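Local coordinates for protein multicopper oxidase (Arthrobacter sp. FB24, PDB 3GDC) that probably oxidises phenol-like substrates at a type 1 copper and passes the electrons to a trinuclear copper cluster that reduces dioxygen to water, at residues H86-H91 with Y131-S136. Numbering follows the deposited sequence.
With CU (copper (II) ion), chain D; CU (copper (II) ion), chain E; CU (copper (II) ion), chain O.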
# COMPACT_ATOMS: atom_id res chain seq x y z
N HIS A 86 30.71 6.47 -14.39
CA HIS A 86 29.76 5.57 -15.05
C HIS A 86 28.76 6.39 -15.86
O HIS A 86 28.52 7.57 -15.54
CB HIS A 86 29.01 4.73 -14.00
CG HIS A 86 29.91 4.00 -13.06
ND1 HIS A 86 30.47 4.59 -11.94
CD2 HIS A 86 30.36 2.72 -13.07
CE1 HIS A 86 31.22 3.71 -11.30
NE2 HIS A 86 31.17 2.57 -11.97
N PRO A 87 28.14 5.78 -16.89
CA PRO A 87 27.08 6.50 -17.60
C PRO A 87 25.89 6.72 -16.68
O PRO A 87 25.63 5.88 -15.80
CB PRO A 87 26.69 5.54 -18.73
CG PRO A 87 27.07 4.18 -18.21
CD PRO A 87 28.36 4.44 -17.47
N HIS A 88 25.19 7.83 -16.86
CA HIS A 88 24.04 8.17 -16.04
C HIS A 88 23.01 8.90 -16.89
O HIS A 88 23.30 9.34 -18.02
CB HIS A 88 24.44 9.08 -14.85
CG HIS A 88 25.37 8.44 -13.86
ND1 HIS A 88 25.01 7.34 -13.11
CD2 HIS A 88 26.64 8.75 -13.49
CE1 HIS A 88 26.03 6.98 -12.34
NE2 HIS A 88 27.02 7.84 -12.54
N THR A 89 21.80 9.05 -16.36
CA THR A 89 20.78 9.88 -16.99
C THR A 89 20.04 10.66 -15.90
O THR A 89 20.32 10.52 -14.69
CB THR A 89 19.74 9.03 -17.79
OG1 THR A 89 18.90 8.33 -16.88
CG2 THR A 89 20.40 8.03 -18.74
N ILE A 90 19.09 11.50 -16.31
CA ILE A 90 18.05 11.96 -15.40
C ILE A 90 16.71 11.63 -16.02
O ILE A 90 16.37 12.11 -17.13
CB ILE A 90 18.08 13.48 -15.09
CG1 ILE A 90 19.48 13.96 -14.69
CG2 ILE A 90 17.03 13.81 -14.00
CD1 ILE A 90 19.57 15.48 -14.44
N HIS A 91 15.95 10.81 -15.31
CA HIS A 91 14.58 10.52 -15.66
C HIS A 91 13.64 11.28 -14.73
O HIS A 91 13.66 11.08 -13.50
CB HIS A 91 14.32 9.02 -15.58
CG HIS A 91 12.88 8.68 -15.70
ND1 HIS A 91 12.16 8.89 -16.85
CD2 HIS A 91 12.00 8.20 -14.79
CE1 HIS A 91 10.91 8.52 -16.67
NE2 HIS A 91 10.78 8.11 -15.42
N TYR A 131 12.80 12.99 -9.59
CA TYR A 131 13.64 12.59 -10.71
C TYR A 131 14.69 11.62 -10.18
O TYR A 131 15.02 11.63 -8.97
CB TYR A 131 14.28 13.82 -11.39
CG TYR A 131 15.23 14.61 -10.50
CD1 TYR A 131 16.59 14.28 -10.44
CD2 TYR A 131 14.75 15.65 -9.70
CE1 TYR A 131 17.47 14.99 -9.61
CE2 TYR A 131 15.63 16.37 -8.85
CZ TYR A 131 16.98 16.02 -8.82
OH TYR A 131 17.84 16.70 -8.00
N HIS A 132 15.20 10.76 -11.05
CA HIS A 132 16.27 9.84 -10.68
C HIS A 132 16.96 9.28 -11.90
O HIS A 132 16.46 9.43 -13.02
CB HIS A 132 15.73 8.70 -9.78
CG HIS A 132 14.64 7.89 -10.41
ND1 HIS A 132 14.89 6.89 -11.33
CD2 HIS A 132 13.30 7.92 -10.24
CE1 HIS A 132 13.74 6.35 -11.71
NE2 HIS A 132 12.76 6.96 -11.06
N CYS A 133 18.12 8.67 -11.70
CA CYS A 133 18.83 8.09 -12.83
C CYS A 133 18.09 6.86 -13.36
O CYS A 133 17.45 6.13 -12.59
CB CYS A 133 20.26 7.72 -12.42
SG CYS A 133 21.20 6.97 -13.77
N HIS A 134 18.16 6.64 -14.67
CA HIS A 134 17.50 5.47 -15.25
C HIS A 134 18.45 4.54 -16.02
O HIS A 134 18.02 3.75 -16.87
CB HIS A 134 16.30 5.91 -16.10
CG HIS A 134 15.19 4.90 -16.14
ND1 HIS A 134 15.33 3.67 -16.75
CD2 HIS A 134 13.93 4.93 -15.64
CE1 HIS A 134 14.20 2.99 -16.63
NE2 HIS A 134 13.34 3.73 -15.96
N GLN A 135 19.74 4.65 -15.73
CA GLN A 135 20.75 3.75 -16.28
C GLN A 135 20.63 2.35 -15.66
O GLN A 135 20.35 2.20 -14.46
CB GLN A 135 22.15 4.32 -16.04
CG GLN A 135 23.32 3.52 -16.64
CD GLN A 135 23.42 3.63 -18.16
OE1 GLN A 135 23.99 2.75 -18.82
NE2 GLN A 135 22.87 4.69 -18.71
N SER A 136 20.82 1.32 -16.49
CA SER A 136 20.87 -0.06 -16.00
C SER A 136 22.29 -0.43 -15.58
O SER A 136 23.26 0.03 -16.20
CB SER A 136 20.37 -1.04 -17.07
OG SER A 136 19.05 -0.72 -17.48
CU CU D . 23.19 6.38 -13.09
CU CU E . 10.72 6.58 -10.97
CU CU O . 11.46 3.46 -15.67
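C133 and H88 meet at a type 1 copper in a buried, metal-linked contact of the N-terminal cupredoxin domain, where the loop before strand 91-92 runs against the His-Cys-His motif ending strand 127-132. With SG anti to the backbone N (chi1 179°), C133 brings its soft thiolate within 2.2 Å of this copper, beside H88 ND1; H141 completes the site. Two amides, T89 N and Q135 N, each 3.4 Å from SG, probably lower its electron density. T89 suits its place because OG1 accepts H134 N at 2.9 Å while also bonding G102. Q135 lays its amide across the P87 ring, OE1 3.5 Å from P87 CG, while NE2 bonds S110; an alanine here would probably deprive both of that partner. The antiparallel hydrogen-bonded pair H91 and H132 aligns two imidazoles on separate coppers of the cluster, H134 adds a third, and histidines of a second subunit, with H93 of this chain, join them. C133, flanked by H132 and H134, probably relays electrons to the cluster, as in other multicopper oxidases. The edge of H134 meets the face of H91, planes at 79°. H132, its ND1 held by C133 O (3.0 Å), points NE2 at its copper, 2.1 Å away.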